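Local atomic coordinates of conserved lipoprotein, putative (Clostridium novyi, PDB entry 4L1N), a protein that is of unknown function, a putative conserved lipoprotein whose sequence family (DUF4652) is grouped with the beta-propellers. Residues Glu82-Gly85 and Glu86-Glu90; Ala174-Gly178 and Asp179-Val183. One frame throughout, in Å; residues are numbered along the deposited sequence.

Interaction 1: residues Glu82-Gly85 and Glu86-Glu90; sequences EGKG and ENALE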
loop_
_atom_site.group_PDB
_atom_site.type_symbol
_atom_site.label_atom_id
_atom_site.label_comp_id
_atom_site.label_asym_id
_atom_site.label_seq_id
_atom_site.Cartn_x
_atom_site.Cartn_y
_atom_site.Cartn_z
ATOM N N GLU A 82 -0.994 9.194 -4.171
ATOM C CA GLU A 82 -1.274 10.621 -4.257
ATOM C C GLU A 82 -1.890 11.135 -2.952
ATOM O O GLU A 82 -2.745 10.465 -2.377
ATOM C CB GLU A 82 -2.199 10.906 -5.468
ATOM C CG GLU A 82 -2.896 12.270 -5.525
ATOM C CD GLU A 82 -2.075 13.540 -5.702
ATOM O OE1 GLU A 82 -0.827 13.459 -5.666
ATOM O OE2 GLU A 82 -2.684 14.625 -5.863
ATOM N N GLY A 83 -1.437 12.309 -2.502
ATOM C CA GLY A 83 -1.983 12.999 -1.337
ATOM C C GLY A 83 -1.161 13.064 -0.071
ATOM O O GLY A 83 -1.587 13.702 0.898
ATOM N N LYS A 84 0.014 12.409 -0.054
ATOM C CA LYS A 84 0.833 12.369 1.155
ATOM C C LYS A 84 2.315 12.783 0.937
ATOM O O LYS A 84 3.149 12.579 1.824
ATOM C CB LYS A 84 0.762 10.968 1.755
ATOM C CG LYS A 84 -0.565 10.576 2.372
ATOM C CD LYS A 84 -0.432 9.147 2.863
ATOM C CE LYS A 84 -0.832 8.938 4.302
ATOM N NZ LYS A 84 0.149 9.442 5.282
ATOM N N GLY A 85 2.623 13.410 -0.189
ATOM C CA GLY A 85 3.990 13.838 -0.460
ATOM C C GLY A 85 4.854 12.753 -1.063
ATOM O O GLY A 85 4.410 11.616 -1.213
ATOM N N GLU A 86 6.100 13.107 -1.407
ATOM C CA GLU A 86 7.121 12.277 -2.071
ATOM C C GLU A 86 7.450 10.947 -1.351
ATOM O O GLU A 86 7.853 9.980 -2.021
ATOM C CB GLU A 86 8.419 13.092 -2.216
ATOM C CG GLU A 86 9.260 12.731 -3.430
ATOM C CD GLU A 86 10.632 13.375 -3.439
ATOM O OE1 GLU A 86 11.459 13.025 -2.564
ATOM O OE2 GLU A 86 10.885 14.221 -4.327
ATOM N N ASN A 87 7.299 10.895 -0.012
ATOM C CA ASN A 87 7.635 9.682 0.736
ATOM C C ASN A 87 6.447 9.170 1.577
ATOM O O ASN A 87 6.626 8.319 2.453
ATOM C CB ASN A 87 8.873 9.942 1.611
ATOM C CG ASN A 87 10.133 10.171 0.803
ATOM O OD1 ASN A 87 10.744 9.226 0.274
ATOM N ND2 ASN A 87 10.526 11.437 0.648
ATOM N N ALA A 88 5.231 9.653 1.263
ATOM C CA ALA A 88 3.964 9.331 1.927
ATOM C C ALA A 88 4.036 9.570 3.452
ATOM O O ALA A 88 3.437 8.815 4.219
ATOM C CB ALA A 88 3.538 7.905 1.613
ATOM N N LEU A 89 4.751 10.636 3.888
ATOM C CA LEU A 89 4.927 10.935 5.318
ATOM C C LEU A 89 3.932 11.977 5.824
ATOM O O LEU A 89 3.764 12.121 7.039
ATOM C CB LEU A 89 6.362 11.397 5.620
ATOM C CG LEU A 89 7.469 10.365 5.432
ATOM C CD1 LEU A 89 8.809 11.029 5.366
ATOM C CD2 LEU A 89 7.461 9.334 6.539
ATOM N N GLU A 90 3.264 12.686 4.901
ATOM C CA GLU A 90 2.277 13.704 5.232
ATOM C C GLU A 90 0.973 13.075 5.661
ATOM O O GLU A 90 0.574 12.052 5.106
ATOM C CB GLU A 90 2.042 14.639 4.042
ATOM C CG GLU A 90 3.268 15.441 3.653
ATOM C CD GLU A 90 3.790 16.347 4.748
ATOM O OE1 GLU A 90 3.018 17.217 5.213
ATOM O OE2 GLU A 90 4.954 16.153 5.175
#

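Interaction 2: residues Ala174-Gly178 and Asp179-Val183; sequences AVKKG and DKIDV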
loop_
_atom_site.group_PDB
_atom_site.type_symbol
_atom_site.label_atom_id
_atom_site.label_comp_id
_atom_site.label_asym_id
_atom_site.label_seq_id
_atom_site.Cartn_x
_atom_site.Cartn_y
_atom_site.Cartn_z
ATOM N N ALA A 174 7.753 -3.942 2.176
ATOM C CA ALA A 174 8.063 -5.282 1.681
ATOM C C ALA A 174 8.737 -5.230 0.311
ATOM O O ALA A 174 8.518 -4.307 -0.491
ATOM C CB ALA A 174 6.811 -6.137 1.608
ATOM N N VAL A 175 9.595 -6.234 0.074
ATOM C CA VAL A 175 10.386 -6.450 -1.133
ATOM C C VAL A 175 10.117 -7.883 -1.570
ATOM O O VAL A 175 10.279 -8.801 -0.759
ATOM C CB VAL A 175 11.912 -6.190 -0.924
ATOM C CG1 VAL A 175 12.613 -5.984 -2.256
ATOM C CG2 VAL A 175 12.186 -5.005 0.009
ATOM N N LYS A 176 9.685 -8.078 -2.824
ATOM C CA LYS A 176 9.395 -9.402 -3.350
ATOM C C LYS A 176 10.432 -9.823 -4.396
ATOM O O LYS A 176 10.823 -9.018 -5.243
ATOM C CB LYS A 176 7.983 -9.426 -3.952
ATOM C CG LYS A 176 7.496 -10.810 -4.357
ATOM C CD LYS A 176 6.034 -10.824 -4.706
ATOM C CE LYS A 176 5.639 -12.171 -5.256
ATOM N NZ LYS A 176 5.997 -12.326 -6.701
ATOM N N LYS A 177 10.863 -11.099 -4.336
ATOM C CA LYS A 177 11.772 -11.721 -5.294
ATOM C C LYS A 177 11.279 -13.142 -5.507
ATOM O O LYS A 177 11.539 -14.030 -4.695
ATOM C CB LYS A 177 13.249 -11.656 -4.833
ATOM C CG LYS A 177 14.286 -12.189 -5.847
ATOM C CD LYS A 177 14.523 -11.245 -7.041
ATOM C CE LYS A 177 15.378 -11.870 -8.118
ATOM N NZ LYS A 177 15.328 -11.094 -9.391
ATOM N N GLY A 178 10.516 -13.324 -6.569
ATOM C CA GLY A 178 9.942 -14.613 -6.917
ATOM C C GLY A 178 8.811 -15.003 -5.996
ATOM O O GLY A 178 7.859 -14.239 -5.823
ATOM N N ASP A 179 8.927 -16.184 -5.384
ATOM C CA ASP A 179 7.943 -16.734 -4.459
ATOM C C ASP A 179 8.147 -16.211 -3.030
ATOM O O ASP A 179 7.369 -16.574 -2.157
ATOM C CB ASP A 179 8.008 -18.283 -4.478
ATOM C CG ASP A 179 9.367 -18.907 -4.135
ATOM O OD1 ASP A 179 10.399 -18.479 -4.731
ATOM O OD2 ASP A 179 9.394 -19.872 -3.326
ATOM N N LYS A 180 9.179 -15.375 -2.780
ATOM C CA LYS A 180 9.501 -14.880 -1.427
ATOM C C LYS A 180 9.294 -13.384 -1.249
ATOM O O LYS A 180 9.671 -12.599 -2.122
ATOM C CB LYS A 180 10.977 -15.178 -1.065
ATOM C CG LYS A 180 11.447 -16.607 -1.264
ATOM C CD LYS A 180 11.328 -17.454 -0.005
ATOM C CE LYS A 180 11.442 -18.928 -0.326
ATOM N NZ LYS A 180 12.857 -19.345 -0.558
ATOM N N ILE A 181 8.803 -12.981 -0.067
ATOM C CA ILE A 181 8.634 -11.571 0.292
ATOM C C ILE A 181 9.368 -11.326 1.601
ATOM O O ILE A 181 9.132 -12.048 2.556
ATOM C CB ILE A 181 7.137 -11.117 0.378
ATOM C CG1 ILE A 181 6.319 -11.509 -0.881
ATOM C CG2 ILE A 181 7.022 -9.630 0.667
ATOM C CD1 ILE A 181 4.840 -11.381 -0.750
ATOM N N ASP A 182 10.265 -10.327 1.635
ATOM C CA ASP A 182 10.955 -9.845 2.830
ATOM C C ASP A 182 10.067 -8.750 3.441
ATOM O O ASP A 182 9.853 -7.714 2.809
ATOM C CB ASP A 182 12.340 -9.282 2.457
ATOM C CG ASP A 182 13.496 -10.245 2.353
ATOM O OD1 ASP A 182 13.270 -11.462 2.472
ATOM O OD2 ASP A 182 14.633 -9.780 2.164
ATOM N N VAL A 183 9.499 -8.992 4.622
ATOM C CA VAL A 183 8.558 -8.071 5.264
ATOM C C VAL A 183 9.256 -7.327 6.417
ATOM O O VAL A 183 9.756 -7.993 7.340
ATOM C CB VAL A 183 7.309 -8.865 5.748
ATOM C CG1 VAL A 183 6.316 -7.987 6.478
ATOM C CG2 VAL A 183 6.620 -9.595 4.599
#

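Interaction 1: residues Glu82-Gly85 and Glu86-Glu90
The carbonyl group of Gly85 is met over its face: Ala88 N lies well above the carbonyl plane, 3.3 Å from Gly85 O, and its hydrogen bond closes a type I turn. The carbonyl of Lys84 is approached less steeply, its hydrogen bond from Glu90 N (3.1 Å to Lys84 O) tilted 24° from the plane. Against that same oxygen rest the first carbons of the Glu90 side chain, CB and CG, while Ala88 CA offers it a CA-H...O contact. Lys84 and Glu90 are also joined in the reverse sense, because Lys84 NZ donates to Glu90 O over 2.7 Å. With CG beside the backbone N (chi1 -70°), the lysine chain curls round Glu90 O, bending at its last two torsions so that NZ also meets it. This is the first part of the loop between strands 77-82 and 95-100, antiparallel neighbours in the larger sheet of this probable propeller relative. Gly83 and Gly85 both have positive phi, which glycine, lacking a side chain, adopts readily, and the methyl of Ala88 packs its CB against Lys84 CB at 4.1 Å and also touches Thr67. Lys121 NZ comes close to Lys84 NZ and bonds weakly to Ala88 O; the backbone carbonyls of Ala88 and Glu90 would temper the repulsion between the two ammonium groups.

Interaction 2: residues Ala174-Gly178 and Asp179-Val183
Val175 and Asp182 exchange a pair of backbone hydrogen bonds: Asp182 N reaches Val175 O at 2.8 Å, and Val175 N returns a bond of 3.1 Å to Asp182 O. Nearer the turn, Lys177 N meets Lys180 O at 2.9 Å, whereas the reverse bond from Lys180 N to Lys177 O is weak. Between these pairs, Lys176 and Ile181 form a non-hydrogen-bonded antiparallel pair, and their side chains cross at a slant, Lys176 CG lying 3.7 Å from Ile181 CG1. The other branch of the isoleucine, CG2, is anti to its own N and reaches diagonally to Ala174 CB at 3.6 Å. One branched residue thus serves two neighbours, and alanine is small enough to sit beside it. Lys176 leaves the strand extended (chi1 -172°) and bends only at its end, where NZ bonds to Gly178 O at 2.8 Å; Phe126 also holds this ammonium, through its carbonyl oxygen and a cation-pi contact. Met132 packs against Ala174, Lys176 and Ile181, and Leu148 against Ala174 and Val183, so this face turns to strands of the larger sheet. On the other face Asp182 OD1 is hydrogen-bonded to Thr202 of the adjoining strand 196-204. Gly178 takes the positive phi (73°) of the first corner, and Asp179 fills the second. The result is a two-residue beta hairpin closed by a type II' turn, in a three-stranded antiparallel sheet.

How the interactions relate
Both interactions are partly buried and local, each formed within one continuous stretch, but they lie apart: their centres are 24 Å from each other and the nearest atoms about 12 Å. Interaction 1 shapes an irregular loop between two strands of the nine-stranded sheet, and interaction 2 makes the tip of a hairpin in the three-stranded one. Without strand pairing, the loop relies on two isolated backbone hydrogen bonds and one from a lysine ammonium. The hairpin instead has regular paired bonds and a largely apolar face turned to the larger sheet, with charged residues at its exposed turn. Glycines with positive phi occur in both, but only in the hairpin does one form a turn corner.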